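Local atomic coordinates of GEO10716p1 (Drosophila melanogaster, PDB entry 7BTG), a protein that probably removes phosphate from phosphoarginine in proteins, as a low molecular weight protein tyrosine phosphatase family member with arginine phosphatase activity. Residues Q74-F79 with A98-S103. The protein carries 1 engineered substitution. Numbering follows the deposited sequence.
Sequences QDFYDF and ASLTPS
L100, just after helix 87-99, packs against the side chains of both F76 and Y77, neighbours on the short helix 73-78. One methyl does most of the work: CD1 of L100 lies 3.6 Å from CB of F76 and also comes near CG at the root of the ring, the two side chains crossing at about a right angle. The same methyl also stands 4.1 Å from CE2 of Y77. The leucine chain is extended at its outer torsion (chi2 176°), which carries CD1 toward the helix, while CB stays behind, 3.4 Å from the phenolic OH of Y77. P102 then brings both its ring and its carbonyl to the tyrosine. CG of the proline is modelled 3.0 Å from Y77 OH, short for a carbon-oxygen contact and therefore doubtful in detail; the two side chains cross at about a right angle. Y77 OH donates a hydrogen bond to P102 O, 2.6 Å long; it arrives in the carbonyl plane on a lone pair, with a C=O...donor angle of 142°. The same oxygen lies at the edge of the phenol, in the ring plane, where the O-H can point at it without leaving that plane, and the bond probably helps hold the hydroxyl end. With CG anti to its own carbonyl carbon (chi1 -59°), Y77 directs its ring toward the 100-103 loop. S103 adds a looser approach, its carbonyl O 4.4 Å from Y77 CE1. F76 is the buried member, its ring continuing inward onto L93, M96 and A97 of helix 87-99 and onto P104 and C106, whereas Y77 and P102 remain at the surface. The contact packs helix 73-78 against the loop that leaves helix 87-99, at the periphery of the Rossmann-like alpha/beta fold of low molecular weight phosphatases, whose four-stranded parallel sheet has the order 2-1-3-4.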
ATOM      1  N   GLN A  74      -1.104  10.453 -13.731  1.00 39.50           N
ATOM      2  CA  GLN A  74      -0.956   9.257 -14.560  1.00 42.52           C
ATOM      3  C   GLN A  74      -1.249   7.994 -13.777  1.00 42.32           C
ATOM      4  O   GLN A  74      -1.799   7.030 -14.326  1.00 41.72           O
ATOM      5  CB  GLN A  74       0.462   9.165 -15.134  1.00 45.53           C
ATOM      6  CG  GLN A  74       0.631   9.752 -16.522  1.00 56.30           C
ATOM      7  CD  GLN A  74       0.046   8.886 -17.637  1.00 62.63           C
ATOM      8  OE1 GLN A  74      -0.492   7.791 -17.402  1.00 56.77           O
ATOM      9  NE2 GLN A  74       0.156   9.380 -18.867  1.00 64.59           N
ATOM     10  N   ASP A  75      -0.898   7.988 -12.493  1.00 34.47           N
ATOM     11  CA  ASP A  75      -1.115   6.808 -11.671  1.00 39.30           C
ATOM     12  C   ASP A  75      -2.579   6.383 -11.673  1.00 38.12           C
ATOM     13  O   ASP A  75      -2.881   5.190 -11.710  1.00 39.06           O
ATOM     14  CB  ASP A  75      -0.626   7.075 -10.252  1.00 36.61           C
ATOM     15  CG  ASP A  75       0.871   7.113 -10.169  1.00 36.64           C
ATOM     16  OD1 ASP A  75       1.502   6.284 -10.848  1.00 41.12           O
ATOM     17  OD2 ASP A  75       1.415   7.961  -9.432  1.00 39.70           O
ATOM     18  N   PHE A  76      -3.502   7.342 -11.668  1.00 35.91           N
ATOM     19  CA  PHE A  76      -4.915   7.007 -11.574  1.00 36.46           C
ATOM     20  C   PHE A  76      -5.445   6.285 -12.809  1.00 41.62           C
ATOM     21  O   PHE A  76      -6.490   5.625 -12.727  1.00 42.41           O
ATOM     22  CB  PHE A  76      -5.721   8.278 -11.321  1.00 32.34           C
ATOM     23  CG  PHE A  76      -5.583   8.797  -9.926  1.00 34.95           C
ATOM     24  CD1 PHE A  76      -6.529   8.486  -8.963  1.00 27.54           C
ATOM     25  CD2 PHE A  76      -4.486   9.569  -9.563  1.00 33.75           C
ATOM     26  CE1 PHE A  76      -6.398   8.958  -7.671  1.00 29.04           C
ATOM     27  CE2 PHE A  76      -4.356  10.045  -8.264  1.00 32.45           C
ATOM     28  CZ  PHE A  76      -5.313   9.727  -7.320  1.00 28.17           C
ATOM     29  N   TYR A  77      -4.759   6.399 -13.942  1.00 38.06           N
ATOM     30  CA  TYR A  77      -5.141   5.705 -15.161  1.00 43.52           C
ATOM     31  C   TYR A  77      -4.364   4.417 -15.392  1.00 44.42           C
ATOM     32  O   TYR A  77      -4.784   3.604 -16.220  1.00 47.31           O
ATOM     33  CB  TYR A  77      -4.938   6.618 -16.375  1.00 38.51           C
ATOM     34  CG  TYR A  77      -5.734   7.907 -16.329  1.00 38.60           C
ATOM     35  CD1 TYR A  77      -7.089   7.913 -16.604  1.00 41.49           C
ATOM     36  CD2 TYR A  77      -5.128   9.108 -16.023  1.00 38.86           C
ATOM     37  CE1 TYR A  77      -7.811   9.075 -16.577  1.00 40.30           C
ATOM     38  CE2 TYR A  77      -5.847  10.282 -15.996  1.00 39.74           C
ATOM     39  CZ  TYR A  77      -7.180  10.256 -16.278  1.00 39.83           C
ATOM     40  OH  TYR A  77      -7.903  11.411 -16.249  1.00 40.75           O
ATOM     41  N   ASP A  78      -3.251   4.212 -14.685  1.00 41.10           N
ATOM     42  CA  ASP A  78      -2.378   3.071 -14.919  1.00 41.07           C
ATOM     43  C   ASP A  78      -2.505   1.969 -13.872  1.00 42.93           C
ATOM     44  O   ASP A  78      -1.693   1.046 -13.881  1.00 46.10           O
ATOM     45  CB  ASP A  78      -0.916   3.522 -14.981  1.00 43.97           C
ATOM     46  CG  ASP A  78      -0.642   4.477 -16.133  1.00 53.56           C
ATOM     47  OD1 ASP A  78      -1.353   4.411 -17.166  1.00 49.60           O
ATOM     48  OD2 ASP A  78       0.293   5.294 -15.994  1.00 50.25           O
ATOM     49  N   PHE A  79      -3.463   2.037 -12.953  1.00 36.48           N
ATOM     50  CA  PHE A  79      -3.556   0.981 -11.955  1.00 37.92           C
ATOM     51  C   PHE A  79      -4.994   0.511 -11.838  1.00 36.30           C
ATOM     52  O   PHE A  79      -5.934   1.265 -12.098  1.00 36.89           O
ATOM     53  CB  PHE A  79      -3.024   1.425 -10.582  1.00 34.27           C
ATOM     54  CG  PHE A  79      -1.530   1.564 -10.536  1.00 37.02           C
ATOM     55  CD1 PHE A  79      -0.737   0.491 -10.180  1.00 35.27           C
ATOM     56  CD2 PHE A  79      -0.917   2.765 -10.878  1.00 32.34           C
ATOM     57  CE1 PHE A  79       0.648   0.613 -10.161  1.00 36.78           C
ATOM     58  CE2 PHE A  79       0.451   2.897 -10.856  1.00 33.14           C
ATOM     59  CZ  PHE A  79       1.243   1.826 -10.496  1.00 32.23           C
ATOM     60  N   ALA A  98     -11.463  12.555  -8.598  1.00 30.28           N
ATOM     61  CA  ALA A  98     -12.562  13.343  -9.136  1.00 25.46           C
ATOM     62  C   ALA A  98     -12.106  14.653  -9.772  1.00 32.46           C
ATOM     63  O   ALA A  98     -12.886  15.276 -10.499  1.00 33.42           O
ATOM     64  CB  ALA A  98     -13.580  13.611  -8.036  1.00 25.31           C
ATOM     65  N   SER A  99     -10.867  15.077  -9.558  1.00 30.56           N
ATOM     66  CA  SER A  99     -10.399  16.271 -10.245  1.00 31.58           C
ATOM     67  C   SER A  99      -9.885  15.991 -11.658  1.00 34.92           C
ATOM     68  O   SER A  99      -9.633  16.937 -12.405  1.00 30.59           O
ATOM     69  CB  SER A  99      -9.293  16.942  -9.433  1.00 29.31           C
ATOM     70  OG  SER A  99      -8.029  16.367  -9.757  1.00 32.33           O
ATOM     71  N   LEU A 100      -9.679  14.731 -12.031  1.00 36.23           N
ATOM     72  CA  LEU A 100      -9.197  14.396 -13.366  1.00 40.76           C
ATOM     73  C   LEU A 100     -10.391  14.338 -14.315  1.00 43.34           C
ATOM     74  O   LEU A 100     -11.333  13.579 -14.073  1.00 40.30           O
ATOM     75  CB  LEU A 100      -8.457  13.060 -13.337  1.00 40.14           C
ATOM     76  CG  LEU A 100      -7.323  13.040 -12.315  1.00 36.86           C
ATOM     77  CD1 LEU A 100      -6.648  11.654 -12.213  1.00 31.91           C
ATOM     78  CD2 LEU A 100      -6.325  14.150 -12.662  1.00 36.99           C
ATOM     79  N   THR A 101     -10.358  15.147 -15.387  1.00 53.63           N
ATOM     80  CA  THR A 101     -11.552  15.321 -16.218  1.00 46.93           C
ATOM     81  C   THR A 101     -11.988  14.012 -16.862  1.00 56.70           C
ATOM     82  O   THR A 101     -13.130  13.581 -16.623  1.00 62.85           O
ATOM     83  CB  THR A 101     -11.331  16.440 -17.241  1.00 48.71           C
ATOM     84  N   PRO A 102     -11.142  13.298 -17.642  1.00 55.83           N
ATOM     85  CA  PRO A 102     -11.520  11.915 -17.962  1.00 47.05           C
ATOM     86  C   PRO A 102     -11.464  11.089 -16.684  1.00 47.85           C
ATOM     87  O   PRO A 102     -10.373  10.773 -16.204  1.00 48.22           O
ATOM     88  CB  PRO A 102     -10.479  11.474 -18.997  1.00 44.82           C
ATOM     89  CG  PRO A 102      -9.314  12.331 -18.747  1.00 50.48           C
ATOM     90  CD  PRO A 102      -9.796  13.631 -18.154  1.00 51.27           C
ATOM     91  N   SER A 103     -12.622  10.790 -16.100  1.00 43.57           N
ATOM     92  CA  SER A 103     -12.668  10.057 -14.846  1.00 46.90           C
ATOM     93  C   SER A 103     -11.872   8.757 -14.955  1.00 48.11           C
ATOM     94  O   SER A 103     -12.007   8.037 -15.953  1.00 42.35           O
ATOM     95  CB  SER A 103     -14.110   9.743 -14.461  1.00 44.98           C
ATOM     96  OG  SER A 103     -14.733  10.865 -13.863  1.00 48.39           O
TER